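Local coordinates for trans-4-hydroxy-L-proline dehydratase (Clostridioides difficile 70-100-2010, PDB 6VXC), which uses glycyl radical chemistry to dehydrate trans-4-hydroxy-L-proline to (S)-1-pyrroline-5-carboxylate in the anaerobic breakdown of hydroxyproline, at residues 779-784 and 788-793; 667-672 and 798-803. All blocks are in the same frame, centred on the assembly; numbering follows the deposited sequence.

Interaction 1: residues 779-784 and 788-793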
ATOM      1  N   LEU A 779      -7.889  21.074  -0.741  1.00 18.09           N
ATOM      2  CA  LEU A 779      -7.881  20.604   0.636  1.00 15.86           C
ATOM      3  C   LEU A 779      -7.481  19.135   0.678  1.00 15.57           C
ATOM      4  O   LEU A 779      -8.132  18.296   0.054  1.00 16.67           O
ATOM      5  CB  LEU A 779      -9.258  20.806   1.252  1.00 18.38           C
ATOM      6  CG  LEU A 779      -9.485  20.295   2.666  1.00 15.38           C
ATOM      7  CD1 LEU A 779      -8.549  20.997   3.644  1.00 14.95           C
ATOM      8  CD2 LEU A 779     -10.945  20.472   3.037  1.00 22.04           C
ATOM      9  N   ILE A 780      -6.420  18.827   1.419  1.00 14.54           N
ATOM     10  CA  ILE A 780      -5.876  17.479   1.556  1.00 13.66           C
ATOM     11  C   ILE A 780      -5.919  17.080   3.027  1.00 14.34           C
ATOM     12  O   ILE A 780      -5.619  17.901   3.899  1.00 13.74           O
ATOM     13  CB  ILE A 780      -4.432  17.409   1.017  1.00 14.54           C
ATOM     14  CG1 ILE A 780      -4.416  17.677  -0.497  1.00 14.89           C
ATOM     15  CG2 ILE A 780      -3.755  16.091   1.416  1.00 12.31           C
ATOM     16  CD1 ILE A 780      -3.032  17.888  -1.067  1.00 14.13           C
ATOM     17  N   VAL A 781      -6.334  15.840   3.309  1.00 13.57           N
ATOM     18  CA  VAL A 781      -6.362  15.320   4.676  1.00 12.72           C
ATOM     19  C   VAL A 781      -5.719  13.937   4.709  1.00 13.30           C
ATOM     20  O   VAL A 781      -5.490  13.304   3.677  1.00 15.36           O
ATOM     21  CB  VAL A 781      -7.788  15.252   5.285  1.00 12.03           C
ATOM     22  CG1 VAL A 781      -8.395  16.629   5.397  1.00 16.83           C
ATOM     23  CG2 VAL A 781      -8.672  14.333   4.495  1.00 10.81           C
ATOM     24  N   ARG A 782      -5.434  13.478   5.926  1.00 10.40           N
ATOM     25  CA  ARG A 782      -4.908  12.139   6.155  1.00  9.85           C
ATOM     26  C   ARG A 782      -6.064  11.155   6.285  1.00  9.70           C
ATOM     27  O   ARG A 782      -6.973  11.368   7.081  1.00 10.23           O
ATOM     28  CB  ARG A 782      -4.042  12.097   7.416  1.00 10.29           C
ATOM     29  CG  ARG A 782      -3.161  10.853   7.517  1.00 10.86           C
ATOM     30  CD  ARG A 782      -2.094  10.848   6.414  1.00  9.48           C
ATOM     31  NE  ARG A 782      -1.251   9.666   6.475  1.00  9.29           N
ATOM     32  CZ  ARG A 782      -0.182   9.453   5.711  1.00 10.79           C
ATOM     33  NH1 ARG A 782       0.527   8.338   5.856  1.00 11.32           N
ATOM     34  NH2 ARG A 782       0.194  10.357   4.814  1.00  9.92           N
ATOM     35  N   VAL A 783      -6.018  10.085   5.500  1.00 13.02           N
ATOM     36  CA  VAL A 783      -7.056   9.057   5.524  1.00 10.99           C
ATOM     37  C   VAL A 783      -6.566   7.922   6.409  1.00  9.03           C
ATOM     38  O   VAL A 783      -6.835   7.921   7.604  1.00 12.37           O
ATOM     39  CB  VAL A 783      -7.414   8.606   4.097  1.00 11.34           C
ATOM     40  CG1 VAL A 783      -8.507   7.565   4.128  1.00 10.06           C
ATOM     41  CG2 VAL A 783      -7.892   9.801   3.304  1.00 10.90           C
ATOM     42  N   ALA A 784      -5.810   6.972   5.856  1.00 12.48           N
ATOM     43  CA  ALA A 784      -5.245   5.909   6.694  1.00  9.39           C
ATOM     44  C   ALA A 784      -4.012   5.346   5.989  1.00 11.07           C
ATOM     45  O   ALA A 784      -4.136   4.499   5.106  1.00 13.65           O
ATOM     46  CB  ALA A 784      -6.264   4.820   6.987  1.00  9.14           C
ATOM     47  N   ASP A 788      -4.975  12.313   0.859  1.00 13.67           N
ATOM     48  CA  ASP A 788      -5.777  12.433  -0.349  1.00 12.74           C
ATOM     49  C   ASP A 788      -6.563  13.732  -0.298  1.00 12.49           C
ATOM     50  O   ASP A 788      -6.768  14.305   0.767  1.00 15.60           O
ATOM     51  CB  ASP A 788      -6.731  11.230  -0.509  1.00 13.47           C
ATOM     52  CG  ASP A 788      -7.057  10.921  -1.971  1.00 14.97           C
ATOM     53  OD1 ASP A 788      -6.893  11.815  -2.834  1.00 15.33           O
ATOM     54  OD2 ASP A 788      -7.478   9.768  -2.249  1.00 19.39           O
ATOM     55  N   HIS A 789      -7.021  14.182  -1.459  1.00 12.36           N
ATOM     56  CA  HIS A 789      -7.935  15.314  -1.492  1.00 13.56           C
ATOM     57  C   HIS A 789      -9.249  14.956  -0.813  1.00 14.25           C
ATOM     58  O   HIS A 789      -9.815  13.887  -1.051  1.00 14.28           O
ATOM     59  CB  HIS A 789      -8.190  15.757  -2.932  1.00 17.32           C
ATOM     60  CG  HIS A 789      -7.049  16.508  -3.534  1.00 20.66           C
ATOM     61  ND1 HIS A 789      -6.031  15.887  -4.223  1.00 22.86           N
ATOM     62  CD2 HIS A 789      -6.747  17.827  -3.525  1.00 19.36           C
ATOM     63  CE1 HIS A 789      -5.155  16.791  -4.618  1.00 22.18           C
ATOM     64  NE2 HIS A 789      -5.567  17.978  -4.213  1.00 24.73           N
ATOM     65  N   PHE A 790      -9.696  15.842   0.081  1.00 14.90           N
ATOM     66  CA  PHE A 790     -10.967  15.678   0.769  1.00 13.19           C
ATOM     67  C   PHE A 790     -12.117  15.447  -0.210  1.00 13.32           C
ATOM     68  O   PHE A 790     -12.991  14.612   0.038  1.00 13.39           O
ATOM     69  CB  PHE A 790     -11.204  16.913   1.656  1.00 14.02           C
ATOM     70  CG  PHE A 790     -12.438  16.845   2.511  1.00 14.39           C
ATOM     71  CD1 PHE A 790     -12.478  16.041   3.634  1.00 14.55           C
ATOM     72  CD2 PHE A 790     -13.533  17.659   2.235  1.00 13.19           C
ATOM     73  CE1 PHE A 790     -13.616  15.992   4.435  1.00 14.91           C
ATOM     74  CE2 PHE A 790     -14.669  17.629   3.036  1.00 13.13           C
ATOM     75  CZ  PHE A 790     -14.715  16.797   4.128  1.00 13.42           C
ATOM     76  N   ASN A 791     -12.101  16.140  -1.348  1.00 15.19           N
ATOM     77  CA  ASN A 791     -13.138  16.006  -2.367  1.00 17.91           C
ATOM     78  C   ASN A 791     -13.124  14.648  -3.074  1.00 17.84           C
ATOM     79  O   ASN A 791     -14.080  14.347  -3.792  1.00 17.91           O
ATOM     80  CB  ASN A 791     -13.008  17.111  -3.431  1.00 17.64           C
ATOM     81  CG  ASN A 791     -13.450  18.480  -2.931  1.00 20.88           C
ATOM     82  OD1 ASN A 791     -14.083  18.605  -1.881  1.00 19.61           O
ATOM     83  ND2 ASN A 791     -13.162  19.516  -3.724  1.00 22.97           N
ATOM     84  N   ASN A 792     -12.064  13.850  -2.938  1.00 17.05           N
ATOM     85  CA  ASN A 792     -12.037  12.499  -3.497  1.00 15.55           C
ATOM     86  C   ASN A 792     -12.700  11.472  -2.592  1.00 16.45           C
ATOM     87  O   ASN A 792     -12.750  10.297  -2.954  1.00 20.84           O
ATOM     88  CB  ASN A 792     -10.603  12.041  -3.777  1.00 15.57           C
ATOM     89  CG  ASN A 792     -10.027  12.671  -5.032  1.00 18.87           C
ATOM     90  OD1 ASN A 792     -10.758  13.108  -5.907  1.00 19.17           O
ATOM     91  ND2 ASN A 792      -8.704  12.701  -5.128  1.00 20.40           N
ATOM     92  N   LEU A 793     -13.176  11.873  -1.423  1.00 16.23           N
ATOM     93  CA  LEU A 793     -13.699  10.947  -0.441  1.00 13.54           C
ATOM     94  C   LEU A 793     -15.228  10.943  -0.461  1.00 16.81           C
ATOM     95  O   LEU A 793     -15.863  11.975  -0.682  1.00 16.19           O
ATOM     96  CB  LEU A 793     -13.179  11.313   0.946  1.00 13.63           C
ATOM     97  CG  LEU A 793     -11.683  11.677   1.023  1.00 14.63           C
ATOM     98  CD1 LEU A 793     -11.349  12.111   2.418  1.00 12.33           C
ATOM     99  CD2 LEU A 793     -10.767  10.517   0.590  1.00 11.90           C
TER
HETATM  100  O   HOH W   1     -10.225  18.463  -1.801  1.00 16.03           O
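Leu793 spreads its two methyls against two valines of the facing segment, Val781 in the strand and Val783 just beyond it: CD1 lies 4.1 Å from Val781 CG2, while CD2 passes Val783 CG2, running the other way, at 4.0 Å. The fork thus fills the hollow between alternate side chains. Just before the strand begins, Leu779 and Phe790 lie alongside each other, with Leu779 CD2 3.8 Å from Phe790 CB; Phe790 CG is anti to its backbone N (chi1 -176°), which turns the ring away from the facing backbone while leaving CB against the leucine, and Val781 CG2 comes up to the ring's edge. Ile780 and His789 occupy the other face of the ribbon, where Ile780 CG1 sits over one face of the imidazole, a CH-pi contact 4.0 Å from the ring centre.

Beneath these bumps runs a short antiparallel hairpin. Val781 and Asp788 form the hydrogen-bonded pair, each N-H reaching the other's carbonyl at 3.0 Å between N and O, and Phe790 N extends the ladder to Leu779 O. A water donates to Leu779 O and accepts from Asn791 N. Helix 763-771 packs on Leu779 and Phe790. The hairpin turn holds Gly785, the site of the glycyl radical, which is not formed in this structure.

The buried Asp788 carboxylate is gripped from within and without: Asn792 ND2 meets OD1 at 3.1 Å in a nearly straight bond (173°), His789 N adds a weak one, and Thr356 OG1 pairs with OD2. Hydrocarbon packing and a satisfied carboxylate are consistent with a well-held base for the radical-bearing turn.

Interaction 2: residues 667-672 and 798-803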
ATOM      1  N   CYS A 667     -11.100   0.249   3.677  1.00 12.36           N
ATOM      2  CA  CYS A 667     -11.956  -0.908   3.876  1.00 11.23           C
ATOM      3  C   CYS A 667     -12.761  -0.840   5.169  1.00 12.11           C
ATOM      4  O   CYS A 667     -13.761  -1.563   5.287  1.00 13.37           O
ATOM      5  CB  CYS A 667     -11.130  -2.191   3.851  1.00 19.56           C
ATOM      6  SG  CYS A 667     -12.108  -3.661   3.544  1.00 67.96           S
ATOM      7  N   HIS A 668     -12.364   0.008   6.137  1.00 12.45           N
ATOM      8  CA  HIS A 668     -13.168   0.156   7.351  1.00 10.62           C
ATOM      9  C   HIS A 668     -14.512   0.809   7.064  1.00 11.36           C
ATOM     10  O   HIS A 668     -15.450   0.611   7.840  1.00 10.97           O
ATOM     11  CB  HIS A 668     -12.417   0.938   8.441  1.00  8.50           C
ATOM     12  CG  HIS A 668     -12.063   2.344   8.062  1.00 11.11           C
ATOM     13  ND1 HIS A 668     -11.256   2.640   6.987  1.00 10.08           N
ATOM     14  CD2 HIS A 668     -12.364   3.528   8.649  1.00  8.91           C
ATOM     15  CE1 HIS A 668     -11.107   3.952   6.903  1.00 11.84           C
ATOM     16  NE2 HIS A 668     -11.769   4.513   7.901  1.00 12.12           N
ATOM     17  N   ILE A 669     -14.618   1.575   5.977  1.00 10.92           N
ATOM     18  CA  ILE A 669     -15.910   2.099   5.546  1.00  9.80           C
ATOM     19  C   ILE A 669     -16.795   0.963   5.034  1.00 11.38           C
ATOM     20  O   ILE A 669     -17.911   0.763   5.515  1.00 14.53           O
ATOM     21  CB  ILE A 669     -15.719   3.198   4.485  1.00 11.09           C
ATOM     22  CG1 ILE A 669     -14.753   4.299   4.994  1.00 10.70           C
ATOM     23  CG2 ILE A 669     -17.074   3.756   4.018  1.00 12.93           C
ATOM     24  CD1 ILE A 669     -15.190   5.000   6.292  1.00  7.92           C
ATOM     25  N   TYR A 670     -16.289   0.202   4.060  1.00 12.61           N
ATOM     26  CA  TYR A 670     -17.027  -0.925   3.485  1.00 13.53           C
ATOM     27  C   TYR A 670     -17.428  -1.940   4.551  1.00 10.98           C
ATOM     28  O   TYR A 670     -18.586  -2.367   4.614  1.00 12.69           O
ATOM     29  CB  TYR A 670     -16.154  -1.587   2.409  1.00 14.33           C
ATOM     30  CG  TYR A 670     -16.574  -2.966   1.903  1.00 13.16           C
ATOM     31  CD1 TYR A 670     -17.847  -3.197   1.396  1.00 15.24           C
ATOM     32  CD2 TYR A 670     -15.667  -4.005   1.869  1.00 14.33           C
ATOM     33  CE1 TYR A 670     -18.215  -4.454   0.907  1.00 16.09           C
ATOM     34  CE2 TYR A 670     -16.024  -5.266   1.371  1.00 13.04           C
ATOM     35  CZ  TYR A 670     -17.300  -5.479   0.902  1.00 15.70           C
ATOM     36  OH  TYR A 670     -17.644  -6.726   0.419  1.00 14.32           O
ATOM     37  N   PHE A 671     -16.481  -2.328   5.405  1.00 10.26           N
ATOM     38  CA  PHE A 671     -16.747  -3.351   6.416  1.00 10.31           C
ATOM     39  C   PHE A 671     -17.839  -2.919   7.391  1.00 12.73           C
ATOM     40  O   PHE A 671     -18.587  -3.762   7.890  1.00 13.10           O
ATOM     41  CB  PHE A 671     -15.469  -3.684   7.185  1.00  9.46           C
ATOM     42  CG  PHE A 671     -14.568  -4.652   6.479  1.00 10.04           C
ATOM     43  CD1 PHE A 671     -14.979  -5.276   5.308  1.00 11.50           C
ATOM     44  CD2 PHE A 671     -13.304  -4.959   6.996  1.00 11.11           C
ATOM     45  CE1 PHE A 671     -14.157  -6.187   4.661  1.00  9.98           C
ATOM     46  CE2 PHE A 671     -12.472  -5.880   6.361  1.00  9.36           C
ATOM     47  CZ  PHE A 671     -12.899  -6.488   5.182  1.00 11.02           C
ATOM     48  N   GLY A 672     -17.924  -1.617   7.699  1.00 11.69           N
ATOM     49  CA  GLY A 672     -19.016  -1.132   8.522  1.00 12.76           C
ATOM     50  C   GLY A 672     -20.326  -0.993   7.772  1.00 12.47           C
ATOM     51  O   GLY A 672     -21.396  -1.163   8.361  1.00 12.20           O
ATOM     52  N   GLN A 798     -15.575  11.066   4.541  1.00 14.96           N
ATOM     53  CA  GLN A 798     -15.396  12.416   5.058  1.00 14.06           C
ATOM     54  C   GLN A 798     -15.891  12.525   6.493  1.00 14.77           C
ATOM     55  O   GLN A 798     -15.198  13.065   7.366  1.00 13.83           O
ATOM     56  CB  GLN A 798     -16.134  13.419   4.177  1.00 11.53           C
ATOM     57  CG  GLN A 798     -15.549  13.600   2.800  1.00 11.80           C
ATOM     58  CD  GLN A 798     -16.367  14.585   1.985  1.00 14.11           C
ATOM     59  OE1 GLN A 798     -17.488  14.922   2.365  1.00 15.22           O
ATOM     60  NE2 GLN A 798     -15.806  15.064   0.873  1.00 14.01           N
ATOM     61  N   ASP A 799     -17.106  12.028   6.750  1.00 14.05           N
ATOM     62  CA  ASP A 799     -17.665  12.099   8.093  1.00 11.95           C
ATOM     63  C   ASP A 799     -16.898  11.231   9.084  1.00 12.03           C
ATOM     64  O   ASP A 799     -16.873  11.540  10.279  1.00 14.59           O
ATOM     65  CB  ASP A 799     -19.148  11.701   8.067  1.00 14.06           C
ATOM     66  CG  ASP A 799     -20.033  12.769   7.410  1.00 18.62           C
ATOM     67  OD1 ASP A 799     -19.534  13.885   7.161  1.00 20.37           O
ATOM     68  OD2 ASP A 799     -21.220  12.488   7.156  1.00 21.25           O
ATOM     69  N   GLU A 800     -16.311  10.122   8.631  1.00 13.09           N
ATOM     70  CA  GLU A 800     -15.479   9.327   9.528  1.00 13.53           C
ATOM     71  C   GLU A 800     -14.293  10.159  10.012  1.00 13.53           C
ATOM     72  O   GLU A 800     -14.048  10.274  11.217  1.00 14.43           O
ATOM     73  CB  GLU A 800     -15.021   8.048   8.807  1.00 12.30           C
ATOM     74  CG  GLU A 800     -14.307   7.001   9.682  1.00 10.34           C
ATOM     75  CD  GLU A 800     -12.798   7.271   9.852  1.00  9.83           C
ATOM     76  OE1 GLU A 800     -12.356   7.558  10.977  1.00 14.14           O
ATOM     77  OE2 GLU A 800     -12.054   7.189   8.856  1.00 15.29           O
ATOM     78  N   ILE A 801     -13.612  10.826   9.081  1.00 11.35           N
ATOM     79  CA  ILE A 801     -12.440  11.639   9.421  1.00 13.84           C
ATOM     80  C   ILE A 801     -12.818  12.783  10.357  1.00 11.91           C
ATOM     81  O   ILE A 801     -12.121  13.056  11.342  1.00 13.25           O
ATOM     82  CB  ILE A 801     -11.776  12.165   8.133  1.00 12.08           C
ATOM     83  CG1 ILE A 801     -11.169  10.995   7.347  1.00 14.46           C
ATOM     84  CG2 ILE A 801     -10.751  13.299   8.449  1.00 13.59           C
ATOM     85  CD1 ILE A 801     -10.826  11.312   5.930  1.00 10.96           C
ATOM     86  N   ILE A 802     -13.930  13.459  10.069  1.00 12.09           N
ATOM     87  CA  ILE A 802     -14.386  14.569  10.897  1.00 12.35           C
ATOM     88  C   ILE A 802     -14.725  14.106  12.310  1.00 14.01           C
ATOM     89  O   ILE A 802     -14.606  14.876  13.268  1.00 13.40           O
ATOM     90  CB  ILE A 802     -15.605  15.255  10.243  1.00 12.81           C
ATOM     91  CG1 ILE A 802     -15.205  15.934   8.931  1.00 16.19           C
ATOM     92  CG2 ILE A 802     -16.232  16.237  11.219  1.00 16.12           C
ATOM     93  CD1 ILE A 802     -16.382  16.370   8.056  1.00 17.29           C
ATOM     94  N   GLY A 803     -15.209  12.873  12.454  1.00 14.20           N
ATOM     95  CA  GLY A 803     -15.573  12.329  13.744  1.00 14.10           C
ATOM     96  C   GLY A 803     -14.417  11.842  14.583  1.00 15.95           C
ATOM     97  O   GLY A 803     -14.623  11.525  15.759  1.00 16.81           O
TER
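His668 reaches across to Glu800 with its NE2, whose hydrogen bond to OE2 is 2.9 Å long and bent little from straight (165° at the hydrogen). The carboxylate oxygen lies in the plane of the imidazole, at its edge, yet the ring meets that oxygen from above the carboxylate plane, 59° out of it, the two flat groups being turned steeply against each other. Glu800 gets there by a kinked chain: after CG leaves anti to the backbone N, the bend at chi2 (-84°) swings the acid end across the imidazole's line at about a right angle.

Ile669 completes the close part. Its CD1 rests 4.0 Å from both CB and CG of Glu800, and the same methyl lies over one face of the His668 ring, toward its rim, so that one apolar tip fits against the ring and the glutamate's stem together. Beyond these three buried side chains the helices do not mesh: the nearest pair of CA atoms, those of Ile669 and Glu800, stand 8.3 Å apart, and only 107 Å² is buried in all. On the 798-803 side the packing gives way to solvent at Gly803, which is exposed, and in part at Asp799, whose carboxylate is held by Arg795 and Gln770.

The strongest polar partner of Glu800 is Lys696, which forms a salt bridge with OE1, as does Arg804; these cations probably keep the carboxylate ionised. The helix 667-673 leans with Cys667 and Phe671 on strand 463-472 and with Tyr670 on helix 348-353, whereas helix 795-803 packs through Ile802 on helix 763-771.

The centres of interactions 1 and 2 are about 12 Å apart, and the two are close in sequence, since helix 795-803 of interaction 2 follows strand 787-789 of interaction 1; interaction 1 is nested within the chain loop that interaction 2 closes. They also touch directly: Leu793 CD1 meets Ile801 CD1 at 3.6 Å, and Gln798 NE2 probably donates to Phe790 O at 3.0 Å. Arg804 joins them further, since it hydrogen-bonds Val783 O and forms a salt bridge with Glu800. Both lie near the probable radical cysteine, Cys454, whose side chain is about 9 Å from that of Val783 and about 10 Å from that of His668. The radical-site hairpin is thus connected, through one C-terminal helix, to the 667-672 helix.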